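PDB 2BJF: choloylglycine hydrolase from Clostridium perfringens, which hydrolyses the amide bond of glycine- and taurine-conjugated bile salts, releasing free bile acids, and can also join bile acids to amines. Local coordinates for residues S153-Q158 / N164-N169; A6-T9 / L13-F16; M261-T266 / E271-T276; I170-N175 / I230-L235. All blocks are in the same frame, centred on the assembly; numbering follows the deposited sequence. Where two conformers were deposited one is given.

Contact 1 of 4, residues S153-Q158 / N164-N169; sequences SIVVEQ and NVFDNN
Ser153 O is gripped from two directions: Asn168 N donates to it over 2.9 Å, standing 37° above the carbonyl plane, and a water lies within hydrogen-bonding distance of the same oxygen and, more weakly, of Asp167 OD1, whose stronger partner is Lys120. A second water accepts from Ser153 N and also lies within bonding distance of Asn168 O, which closes this end of the pairing. Further along, Val155 and Phe166 exchange two backbone bonds, Phe166 N to Val155 O being the shorter at 2.8 Å, and Glu157 and Asn164 exchange another two. Strands 153-158 and 163-167 thus form an antiparallel beta hairpin, the last two strands on one branch of the larger sheet of this Ntn-hydrolase fold, with strand 142-147 on the other side of 153-158. On the face that carries Val155, Glu157, Asn164 and Phe166, the Glu157 carboxylate meets the Phe166 ring at a steep angle, their planes 83° apart, and OE1 comes 3.5 Å from CE2. Glu157 CG lies anti to the carbonyl carbon (chi1 -63°) and the chain runs extended beyond it, which brings the carboxylate up beside CE2. There OE2 bonds His143, while OE1 takes Phe179 N and a water shared with Asn164 OD1, so both oxygens are fixed. Beyond the paired strands, the Asn168 amide swings back over Val155, ND2 lying 3.4 Å from CG2, and spends its polar atoms on Ile170, Gly171 and Val172. On the opposite face, which also carries Asp167, Ile154 CD1 touches Val165 CG1 at 4.0 Å, and helix 116-123 packs on both residues.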
loop_
_atom_site.group_PDB
_atom_site.type_symbol
_atom_site.label_atom_id
_atom_site.label_comp_id
_atom_site.label_asym_id
_atom_site.label_seq_id
_atom_site.Cartn_x
_atom_site.Cartn_y
_atom_site.Cartn_z
ATOM N N SER A 153 -8.035 12.587 27.150
ATOM C CA SER A 153 -8.498 11.228 26.884
ATOM C C SER A 153 -7.491 10.201 27.386
ATOM O O SER A 153 -6.281 10.428 27.324
ATOM C CB SER A 153 -8.738 11.021 25.385
ATOM O OG SER A 153 -9.810 11.820 24.912
ATOM N N ILE A 154 -8.002 9.079 27.891
ATOM C CA ILE A 154 -7.159 7.948 28.288
ATOM C C ILE A 154 -7.649 6.638 27.668
ATOM O O ILE A 154 -8.808 6.529 27.256
ATOM C CB ILE A 154 -7.033 7.800 29.835
ATOM C CG1 ILE A 154 -8.413 7.709 30.500
ATOM C CG2 ILE A 154 -6.195 8.944 30.421
ATOM C CD1 ILE A 154 -8.379 7.212 31.942
ATOM N N VAL A 155 -6.748 5.663 27.587
ATOM C CA VAL A 155 -7.067 4.332 27.079
ATOM C C VAL A 155 -6.739 3.305 28.159
ATOM O O VAL A 155 -5.650 3.328 28.737
ATOM C CB VAL A 155 -6.296 4.017 25.771
ATOM C CG1 VAL A 155 -6.491 2.561 25.348
ATOM C CG2 VAL A 155 -6.737 4.959 24.653
ATOM N N VAL A 156 -7.695 2.419 28.429
ATOM C CA VAL A 156 -7.550 1.405 29.473
ATOM C C VAL A 156 -7.483 0.014 28.854
ATOM O O VAL A 156 -8.430 -0.431 28.204
ATOM C CB VAL A 156 -8.717 1.470 30.489
ATOM C CG1 VAL A 156 -8.523 0.444 31.598
ATOM C CG2 VAL A 156 -8.844 2.871 31.074
ATOM N N GLU A 157 -6.356 -0.666 29.058
ATOM C CA GLU A 157 -6.145 -2.004 28.508
ATOM C C GLU A 157 -5.526 -2.915 29.556
ATOM O O GLU A 157 -4.454 -2.619 30.081
ATOM C CB GLU A 157 -5.246 -1.946 27.264
ATOM C CG GLU A 157 -5.846 -1.154 26.107
ATOM C CD GLU A 157 -4.957 -1.076 24.876
ATOM O OE1 GLU A 157 -3.731 -1.302 24.981
ATOM O OE2 GLU A 157 -5.501 -0.770 23.795
ATOM N N GLN A 158 -6.203 -4.016 29.870
ATOM C CA GLN A 158 -5.626 -5.002 30.775
ATOM C C GLN A 158 -4.999 -6.151 30.002
ATOM O O GLN A 158 -5.671 -6.840 29.230
ATOM C CB GLN A 158 -6.641 -5.525 31.794
ATOM C CG GLN A 158 -5.989 -6.381 32.881
ATOM C CD GLN A 158 -6.852 -6.557 34.111
ATOM O OE1 GLN A 158 -7.253 -5.584 34.750
ATOM N NE2 GLN A 158 -7.126 -7.810 34.464
ATOM N N ASN A 164 -3.018 -1.413 32.108
ATOM C CA ASN A 164 -2.395 -0.234 31.512
ATOM C C ASN A 164 -3.374 0.920 31.325
ATOM O O ASN A 164 -4.494 0.726 30.847
ATOM C CB ASN A 164 -1.746 -0.585 30.169
ATOM C CG ASN A 164 -0.541 -1.499 30.315
ATOM O OD1 ASN A 164 -0.426 -2.505 29.614
ATOM N ND2 ASN A 164 0.366 -1.152 31.223
ATOM N N VAL A 165 -2.937 2.117 31.710
ATOM C CA VAL A 165 -3.714 3.342 31.505
ATOM C C VAL A 165 -2.842 4.324 30.721
ATOM O O VAL A 165 -1.901 4.904 31.267
ATOM C CB VAL A 165 -4.194 3.976 32.842
ATOM C CG1 VAL A 165 -4.993 5.251 32.579
ATOM C CG2 VAL A 165 -5.033 2.991 33.645
ATOM N N PHE A 166 -3.152 4.484 29.436
ATOM C CA PHE A 166 -2.373 5.345 28.547
ATOM C C PHE A 166 -2.997 6.727 28.417
ATOM O O PHE A 166 -4.218 6.854 28.317
ATOM C CB PHE A 166 -2.292 4.747 27.138
ATOM C CG PHE A 166 -1.700 3.367 27.077
ATOM C CD1 PHE A 166 -0.320 3.185 27.067
ATOM C CD2 PHE A 166 -2.524 2.250 26.984
ATOM C CE1 PHE A 166 0.231 1.907 26.992
ATOM C CE2 PHE A 166 -1.984 0.969 26.905
ATOM C CZ PHE A 166 -0.602 0.797 26.912
ATOM N N ASP A 167 -2.154 7.757 28.396
ATOM C CA ASP A 167 -2.582 9.078 27.949
ATOM C C ASP A 167 -2.772 9.027 26.438
ATOM O O ASP A 167 -1.868 8.608 25.709
ATOM C CB ASP A 167 -1.544 10.146 28.311
ATOM C CG ASP A 167 -1.554 10.506 29.789
ATOM O OD1 ASP A 167 -2.484 10.093 30.514
ATOM O OD2 ASP A 167 -0.625 11.217 30.224
ATOM N N ASN A 168 -3.953 9.433 25.975
ATOM C CA ASN A 168 -4.276 9.401 24.551
ATOM C C ASN A 168 -4.195 10.786 23.918
ATOM O O ASN A 168 -5.137 11.579 24.004
ATOM C CB ASN A 168 -5.660 8.776 24.324
ATOM C CG ASN A 168 -5.962 8.522 22.849
ATOM O OD1 ASN A 168 -5.313 9.073 21.959
ATOM N ND2 ASN A 168 -6.955 7.682 22.591
ATOM N N ASN A 169 -3.061 11.063 23.280
ATOM C CA ASN A 169 -2.834 12.340 22.607
ATOM C C ASN A 169 -3.163 12.281 21.113
ATOM O O ASN A 169 -2.909 13.234 20.374
ATOM C CB ASN A 169 -1.389 12.805 22.827
ATOM C CG ASN A 169 -1.090 13.119 24.285
ATOM O OD1 ASN A 169 -0.107 12.632 24.847
ATOM N ND2 ASN A 169 -1.939 13.931 24.906
HETATM O O HOH W 1 -5.458 13.435 26.060
HETATM O O HOH W 2 -4.643 12.112 29.108
HETATM O O HOH W 3 -1.889 -2.610 26.746
#

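Contact 2 of 4, residues A6-T9 / L13-F16; sequences ALET and LHLF
Thr9 and Leu13 meet where the antiparallel hairpin of strands 3-8 and 14-22 turns, and the Thr9 side chain uses both of its branches there. Its CB lies 3.9 Å from Leu13 O, the oxygen that also accepts from Thr9 N in a nearly straight backbone bond of 2.8 Å. From CB, OG1 sits between the backbone N and the carbonyl carbon (chi1 68°), where it accepts from Leu13 N at 3.0 Å with a bent N-H...O angle of 139°. The same oxygen takes a weak bond from Asp11 N within the turn. The other branch, CG2, runs at about a right angle to the Leu15 side chain and rests on it, 3.7 Å from CG. Deeper in the hairpin Leu7 and Leu15 form the hydrogen-bonded pair, each N donating to the other's O. On the Ala6, Glu8, His14 and Phe16 face, Glu8 and His14 lie side by side. Glu8 CG makes a CH-pi contact, 4.2 Å from the centroid of the imidazole, and the carboxylate is only 16° from parallel with the ring. A water bridges Glu8 OE1 and His14 NE2, while ND1 at the other side of the ring is held by Glu285. Ala6 CB approaches the edge of the Phe16 ring, 4.2 Å from CD1. The hairpin supplies the second and third strands of the six-stranded sheet, between strands 172-173 and 275-283: Ala6 and Phe16 face strand 142-147 of the other sheet, while Leu7 and Leu15 pack on helix 249-257.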
loop_
_atom_site.group_PDB
_atom_site.type_symbol
_atom_site.label_atom_id
_atom_site.label_comp_id
_atom_site.label_asym_id
_atom_site.label_seq_id
_atom_site.Cartn_x
_atom_site.Cartn_y
_atom_site.Cartn_z
ATOM N N ALA A 6 -12.496 11.485 19.781
ATOM C CA ALA A 6 -12.722 12.687 20.581
ATOM C C ALA A 6 -12.370 13.913 19.745
ATOM O O ALA A 6 -11.315 13.959 19.112
ATOM C CB ALA A 6 -11.896 12.650 21.859
ATOM N N LEU A 7 -13.259 14.904 19.747
ATOM C CA LEU A 7 -13.112 16.070 18.879
ATOM C C LEU A 7 -13.693 17.320 19.536
ATOM O O LEU A 7 -14.823 17.299 20.027
ATOM C CB LEU A 7 -13.809 15.797 17.539
ATOM C CG LEU A 7 -13.485 16.608 16.283
ATOM C CD1 LEU A 7 -12.053 16.373 15.810
ATOM C CD2 LEU A 7 -14.472 16.244 15.186
ATOM N N GLU A 8 -12.912 18.400 19.552
ATOM C CA GLU A 8 -13.373 19.683 20.088
ATOM C C GLU A 8 -13.965 20.554 18.983
ATOM O O GLU A 8 -13.364 20.715 17.917
ATOM C CB GLU A 8 -12.238 20.429 20.801
ATOM C CG GLU A 8 -12.693 21.703 21.519
ATOM C CD GLU A 8 -11.552 22.519 22.108
ATOM O OE1 GLU A 8 -10.376 22.123 21.965
ATOM O OE2 GLU A 8 -11.840 23.568 22.722
ATOM N N THR A 9 -15.142 21.117 19.250
ATOM C CA THR A 9 -15.840 21.954 18.277
ATOM C C THR A 9 -15.287 23.375 18.241
ATOM O O THR A 9 -14.507 23.775 19.112
ATOM C CB THR A 9 -17.362 22.027 18.553
ATOM O OG1 THR A 9 -17.600 22.752 19.767
ATOM C CG2 THR A 9 -17.968 20.635 18.658
ATOM N N LEU A 13 -16.741 23.133 22.654
ATOM C CA LEU A 13 -17.446 21.983 23.212
ATOM C C LEU A 13 -16.712 20.697 22.853
ATOM O O LEU A 13 -15.969 20.652 21.871
ATOM C CB LEU A 13 -18.898 21.934 22.725
ATOM C CG LEU A 13 -19.819 23.106 23.092
ATOM C CD1 LEU A 13 -21.193 22.910 22.472
ATOM C CD2 LEU A 13 -19.933 23.294 24.603
ATOM N N HIS A 14 -16.922 19.655 23.650
ATOM C CA HIS A 14 -16.196 18.405 23.471
ATOM C C HIS A 14 -17.096 17.250 23.063
ATOM O O HIS A 14 -18.012 16.862 23.794
ATOM C CB HIS A 14 -15.390 18.072 24.730
ATOM C CG HIS A 14 -14.286 19.045 25.000
ATOM N ND1 HIS A 14 -14.486 20.231 25.674
ATOM C CD2 HIS A 14 -12.975 19.021 24.662
ATOM C CE1 HIS A 14 -13.344 20.889 25.750
ATOM N NE2 HIS A 14 -12.410 20.175 25.146
ATOM N N LEU A 15 -16.831 16.724 21.870
ATOM C CA LEU A 15 -17.559 15.583 21.340
ATOM C C LEU A 15 -16.763 14.307 21.560
ATOM O O LEU A 15 -15.544 14.284 21.375
ATOM C CB LEU A 15 -17.850 15.765 19.846
ATOM C CG LEU A 15 -18.566 17.028 19.359
ATOM C CD1 LEU A 15 -18.635 17.025 17.838
ATOM C CD2 LEU A 15 -19.964 17.170 19.958
ATOM N N PHE A 16 -17.461 13.253 21.966
ATOM C CA PHE A 16 -16.856 11.943 22.163
ATOM C C PHE A 16 -17.849 10.860 21.769
ATOM O O PHE A 16 -19.014 10.906 22.158
ATOM C CB PHE A 16 -16.403 11.764 23.618
ATOM C CG PHE A 16 -15.922 10.374 23.936
ATOM C CD1 PHE A 16 -14.726 9.898 23.406
ATOM C CD2 PHE A 16 -16.668 9.540 24.764
ATOM C CE1 PHE A 16 -14.281 8.608 23.692
ATOM C CE2 PHE A 16 -16.230 8.252 25.060
ATOM C CZ PHE A 16 -15.032 7.785 24.522
HETATM O O HOH W 4 -9.795 20.304 24.142
#

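Contact 3 of 4, residues M261-T266 / E271-T276; sequences MVRGST and EKSDLT
This is a loop-to-strand contact, in which the loop 261-266 that follows helix 249-257 doubles back on 271-276, the approach to and start of central strand 275-283. At the strand end Met261 N donates to Thr276 OG1 at 2.8 Å, an oxygen also bonded to Asp21, and Thr276 N answers with a long, weak bond to Met261 O. At the other end Asp274 N donates to Thr266 O over 2.9 Å, with the donor almost in line with the carbonyl bond. Between these points a water accepts from Thr266 N and lies within bonding distance of Val262 O and Asp274 O. The Met261 chain is extended, bringing SD alongside the Asp274 carboxylate, 3.5 Å from OD2. Leu275 meets Arg263 with both methyls: CD2 lies 3.4 Å from Arg263 CA, and CD1 lies over one face of the guanidinium, 3.3 Å above its plane. The third subunit adds polar partners, Glu251 to Arg263 NE and Asp243 to Ser273 OG. The Asp274 side chain lies about 5 Å from bound taurine; its carboxylate, packed against the poorly polar thioether, may add negative potential close to the product site.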
loop_
_atom_site.group_PDB
_atom_site.type_symbol
_atom_site.label_atom_id
_atom_site.label_comp_id
_atom_site.label_asym_id
_atom_site.label_seq_id
_atom_site.Cartn_x
_atom_site.Cartn_y
_atom_site.Cartn_z
ATOM N N MET A 261 -17.706 0.210 8.304
ATOM C CA MET A 261 -17.807 -1.030 7.536
ATOM C C MET A 261 -19.094 -1.066 6.717
ATOM O O MET A 261 -20.145 -0.604 7.174
ATOM C CB MET A 261 -17.727 -2.251 8.452
ATOM C CG MET A 261 -16.376 -2.431 9.119
ATOM S SD MET A 261 -16.367 -3.807 10.275
ATOM C CE MET A 261 -14.764 -3.581 11.034
ATOM N N VAL A 262 -18.991 -1.626 5.514
ATOM C CA VAL A 262 -20.078 -1.651 4.532
ATOM C C VAL A 262 -20.501 -3.097 4.268
ATOM O O VAL A 262 -19.649 -3.975 4.104
ATOM C CB VAL A 262 -19.636 -0.981 3.199
ATOM C CG1 VAL A 262 -20.787 -0.919 2.203
ATOM C CG2 VAL A 262 -19.080 0.419 3.450
ATOM N N ARG A 263 -21.813 -3.338 4.229
ATOM C CA ARG A 263 -22.360 -4.688 4.052
ATOM C C ARG A 263 -21.746 -5.442 2.875
ATOM O O ARG A 263 -21.703 -4.931 1.753
ATOM C CB ARG A 263 -23.887 -4.646 3.901
ATOM C CG ARG A 263 -24.567 -5.989 4.149
ATOM C CD ARG A 263 -26.070 -5.938 3.880
ATOM N NE ARG A 263 -26.773 -5.011 4.766
ATOM C CZ ARG A 263 -27.230 -5.312 5.979
ATOM N NH1 ARG A 263 -27.065 -6.529 6.486
ATOM N NH2 ARG A 263 -27.856 -4.384 6.690
ATOM N N GLY A 264 -21.267 -6.654 3.150
ATOM C CA GLY A 264 -20.768 -7.552 2.113
ATOM C C GLY A 264 -19.260 -7.704 2.006
ATOM O O GLY A 264 -18.775 -8.757 1.589
ATOM N N SER A 265 -18.517 -6.662 2.376
ATOM C CA SER A 265 -17.067 -6.618 2.130
ATOM C C SER A 265 -16.177 -6.991 3.313
ATOM O O SER A 265 -14.985 -7.254 3.133
ATOM C CB SER A 265 -16.652 -5.257 1.557
ATOM O OG SER A 265 -17.240 -4.190 2.279
ATOM N N THR A 266 -16.747 -7.000 4.516
ATOM C CA THR A 266 -16.043 -7.479 5.705
ATOM C C THR A 266 -16.773 -8.706 6.250
ATOM O O THR A 266 -17.615 -8.603 7.148
ATOM C CB THR A 266 -15.896 -6.370 6.782
ATOM O OG1 THR A 266 -15.292 -5.212 6.194
ATOM C CG2 THR A 266 -15.026 -6.844 7.948
ATOM N N GLU A 271 -19.345 -16.373 7.937
ATOM C CA GLU A 271 -20.018 -15.877 6.729
ATOM C C GLU A 271 -21.157 -14.895 7.034
ATOM O O GLU A 271 -22.258 -14.999 6.487
ATOM C CB GLU A 271 -20.476 -17.038 5.831
ATOM C CG GLU A 271 -19.320 -17.817 5.203
ATOM C CD GLU A 271 -19.758 -19.094 4.502
ATOM O OE1 GLU A 271 -20.866 -19.126 3.925
ATOM O OE2 GLU A 271 -18.979 -20.071 4.522
ATOM N N LYS A 272 -20.865 -13.946 7.920
ATOM C CA LYS A 272 -21.771 -12.843 8.228
ATOM C C LYS A 272 -21.079 -11.520 7.921
ATOM O O LYS A 272 -19.859 -11.404 8.063
ATOM C CB LYS A 272 -22.188 -12.876 9.700
ATOM C CG LYS A 272 -23.237 -13.930 10.043
ATOM C CD LYS A 272 -23.485 -14.007 11.547
ATOM C CE LYS A 272 -22.475 -14.925 12.225
ATOM N NZ LYS A 272 -22.535 -14.878 13.713
ATOM N N SER A 273 -21.858 -10.529 7.499
ATOM C CA SER A 273 -21.320 -9.205 7.209
ATOM C C SER A 273 -21.145 -8.374 8.476
ATOM O O SER A 273 -22.109 -8.109 9.202
ATOM C CB SER A 273 -22.199 -8.462 6.199
ATOM O OG SER A 273 -22.093 -9.045 4.915
ATOM N N ASP A 274 -19.901 -7.983 8.737
ATOM C CA ASP A 274 -19.575 -7.065 9.818
ATOM C C ASP A 274 -19.938 -5.654 9.359
ATOM O O ASP A 274 -19.519 -5.221 8.282
ATOM C CB ASP A 274 -18.081 -7.162 10.148
ATOM C CG ASP A 274 -17.751 -6.720 11.566
ATOM O OD1 ASP A 274 -18.651 -6.261 12.300
ATOM O OD2 ASP A 274 -16.566 -6.832 11.949
ATOM N N LEU A 275 -20.733 -4.954 10.166
ATOM C CA LEU A 275 -21.239 -3.626 9.808
ATOM C C LEU A 275 -20.951 -2.605 10.896
ATOM O O LEU A 275 -20.859 -2.959 12.070
ATOM C CB LEU A 275 -22.763 -3.659 9.606
ATOM C CG LEU A 275 -23.478 -4.780 8.850
ATOM C CD1 LEU A 275 -24.982 -4.537 8.845
ATOM C CD2 LEU A 275 -22.959 -4.900 7.436
ATOM N N THR A 276 -20.829 -1.338 10.504
ATOM C CA THR A 276 -20.947 -0.244 11.462
ATOM C C THR A 276 -22.440 -0.109 11.751
ATOM O O THR A 276 -23.178 0.545 11.000
ATOM C CB THR A 276 -20.335 1.069 10.935
ATOM O OG1 THR A 276 -18.927 0.885 10.743
ATOM C CG2 THR A 276 -20.557 2.214 11.926
HETATM O O HOH W 5 -19.425 -6.312 5.623
#

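Contact 4 of 4, residues I170-N175 / I230-L235; sequences IGVLTN and IRVAFL
Val172 and Val232 reach toward each other tip to tip, joining a short edge strand of the six-stranded sheet to helix 225-243 in the layered alpha-beta-beta-alpha fold of the Ntn hydrolases. Val232 CG1 is the foremost atom on the helix side and settles 3.6 Å from Val172 CB. Its torsion explains this reach: CG1 occupies the place between the backbone N and the carbonyl carbon (chi1 67°), while CG2 lies anti to the N and meets Val172 CG1 at 3.8 Å. Val172 in turn offers both methyls. CG1 fits against the two Val232 branches, and CG2 leans across to Ala233 CB at 4.2 Å. One residue further along the helix, Ala233 presents its methyl to Ile170 CG2 at 3.7 Å, the branch that lies anti to the Ile170 N. The four residues are all buried, and the packing across the pair is wholly aliphatic. Leu186 of helix 179-186 covers Ile170 and Ala233, and Phe229 and Leu5 also touch Val172. Further along 170-175, Asn175 belongs to the taurine pocket, where its OD1 bonds the N of Cys2, the inferred nucleophile, and its ND2 bonds Asn82 O. At the start of 170-175, one water donates to both Ile170 O, at 2.9 Å, and Ala233 O, at 2.8 Å, tying the loop backbone to the helix backbone.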
loop_
_atom_site.group_PDB
_atom_site.type_symbol
_atom_site.label_atom_id
_atom_site.label_comp_id
_atom_site.label_asym_id
_atom_site.label_seq_id
_atom_site.Cartn_x
_atom_site.Cartn_y
_atom_site.Cartn_z
ATOM N N ILE A 170 -3.734 11.156 20.685
ATOM C CA ILE A 170 -4.107 10.941 19.286
ATOM C C ILE A 170 -5.578 11.297 19.073
ATOM O O ILE A 170 -5.972 11.726 17.985
ATOM C CB ILE A 170 -3.874 9.466 18.836
ATOM C CG1 ILE A 170 -2.625 8.849 19.493
ATOM C CG2 ILE A 170 -3.827 9.358 17.306
ATOM C CD1 ILE A 170 -1.303 9.513 19.140
ATOM N N GLY A 171 -6.380 11.108 20.120
ATOM C CA GLY A 171 -7.812 11.397 20.080
ATOM C C GLY A 171 -8.652 10.288 19.472
ATOM O O GLY A 171 -9.842 10.481 19.198
ATOM N N VAL A 172 -8.035 9.127 19.260
ATOM C CA VAL A 172 -8.705 7.999 18.607
ATOM C C VAL A 172 -8.368 6.654 19.255
ATOM O O VAL A 172 -7.376 6.529 19.980
ATOM C CB VAL A 172 -8.385 7.922 17.078
ATOM C CG1 VAL A 172 -8.596 9.272 16.387
ATOM C CG2 VAL A 172 -6.969 7.411 16.836
ATOM N N LEU A 173 -9.204 5.657 18.980
ATOM C CA LEU A 173 -8.950 4.275 19.382
ATOM C C LEU A 173 -9.664 3.338 18.417
ATOM O O LEU A 173 -10.729 3.670 17.907
ATOM C CB LEU A 173 -9.440 4.024 20.814
ATOM C CG LEU A 173 -9.041 2.707 21.495
ATOM C CD1 LEU A 173 -7.533 2.641 21.719
ATOM C CD2 LEU A 173 -9.784 2.523 22.809
ATOM N N THR A 174 -9.071 2.179 18.148
ATOM C CA THR A 174 -9.791 1.131 17.424
ATOM C C THR A 174 -9.791 -0.171 18.226
ATOM O O THR A 174 -10.359 -0.228 19.319
ATOM C CB THR A 174 -9.277 0.916 15.969
ATOM O OG1 THR A 174 -7.894 0.542 15.984
ATOM C CG2 THR A 174 -9.466 2.179 15.128
ATOM N N ASN A 175 -9.151 -1.202 17.686
ATOM C CA ASN A 175 -9.117 -2.512 18.321
ATOM C C ASN A 175 -7.668 -2.993 18.454
ATOM O O ASN A 175 -6.762 -2.166 18.572
ATOM C CB ASN A 175 -10.007 -3.488 17.541
ATOM C CG ASN A 175 -11.398 -2.919 17.265
ATOM O OD1 ASN A 175 -11.697 -2.490 16.148
ATOM N ND2 ASN A 175 -12.243 -2.890 18.289
ATOM N N ILE A 230 -4.968 4.403 11.667
ATOM C CA ILE A 230 -4.173 5.342 10.875
ATOM C C ILE A 230 -5.066 6.380 10.197
ATOM O O ILE A 230 -4.811 7.580 10.300
ATOM C CB ILE A 230 -3.279 4.614 9.827
ATOM C CG1 ILE A 230 -2.308 3.633 10.510
ATOM C CG2 ILE A 230 -2.536 5.622 8.935
ATOM C CD1 ILE A 230 -1.371 4.248 11.556
ATOM N N ARG A 231 -6.123 5.917 9.530
ATOM C CA ARG A 231 -7.015 6.817 8.802
ATOM C C ARG A 231 -7.685 7.851 9.707
ATOM O O ARG A 231 -7.620 9.046 9.427
ATOM C CB ARG A 231 -8.059 6.041 7.989
ATOM C CG ARG A 231 -7.470 5.272 6.813
ATOM C CD ARG A 231 -8.423 5.221 5.614
ATOM N NE ARG A 231 -9.711 4.588 5.914
ATOM C CZ ARG A 231 -9.917 3.274 5.989
ATOM N NH1 ARG A 231 -8.920 2.415 5.804
ATOM N NH2 ARG A 231 -11.133 2.814 6.256
ATOM N N VAL A 232 -8.298 7.396 10.799
ATOM C CA VAL A 232 -8.997 8.309 11.709
ATOM C C VAL A 232 -8.031 9.296 12.386
ATOM O O VAL A 232 -8.366 10.464 12.575
ATOM C CB VAL A 232 -9.916 7.555 12.724
ATOM C CG1 VAL A 232 -9.114 6.719 13.715
ATOM C CG2 VAL A 232 -10.843 8.521 13.447
ATOM N N ALA A 233 -6.827 8.829 12.714
ATOM C CA ALA A 233 -5.820 9.687 13.343
ATOM C C ALA A 233 -5.437 10.866 12.448
ATOM O O ALA A 233 -5.379 12.008 12.910
ATOM C CB ALA A 233 -4.588 8.879 13.718
ATOM N N PHE A 234 -5.194 10.588 11.170
ATOM C CA PHE A 234 -4.778 11.626 10.231
ATOM C C PHE A 234 -5.928 12.501 9.723
ATOM O O PHE A 234 -5.740 13.699 9.520
ATOM C CB PHE A 234 -3.960 11.030 9.080
ATOM C CG PHE A 234 -2.548 10.688 9.465
ATOM C CD1 PHE A 234 -1.548 11.659 9.437
ATOM C CD2 PHE A 234 -2.218 9.401 9.878
ATOM C CE1 PHE A 234 -0.233 11.350 9.804
ATOM C CE2 PHE A 234 -0.908 9.078 10.248
ATOM C CZ PHE A 234 0.085 10.057 10.212
ATOM N N LEU A 235 -7.111 11.914 9.533
ATOM C CA LEU A 235 -8.296 12.696 9.159
ATOM C C LEU A 235 -8.654 13.706 10.248
ATOM O O LEU A 235 -9.015 14.846 9.951
ATOM C CB LEU A 235 -9.500 11.792 8.871
ATOM C CG LEU A 235 -9.476 10.885 7.638
ATOM C CD1 LEU A 235 -10.754 10.081 7.598
ATOM C CD2 LEU A 235 -9.302 11.662 6.346
HETATM O O HOH W 6 -5.298 13.144 15.515
#

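In the fold
From the N terminus, contact 2 closes first, a tight hairpin with three residues between its segments. Contact 1 then closes a second hairpin, in the larger sheet, and the chain runs directly from it into 170-175, where contact 4 opens. Contact 4 brings back 230-235 of helix 225-243 after 54 intervening residues, and contact 3 closes last, over a short loop. None nests within or crosses another. Contacts 2, 3 and 4 all reach the six-stranded sheet. Contact 1 touches contact 2 through Ser153 and Ala6, and contact 4 through Val155 and Leu173, so the two sheets meet there. Contacts 3 and 4 both also border the third subunit of the tetramer.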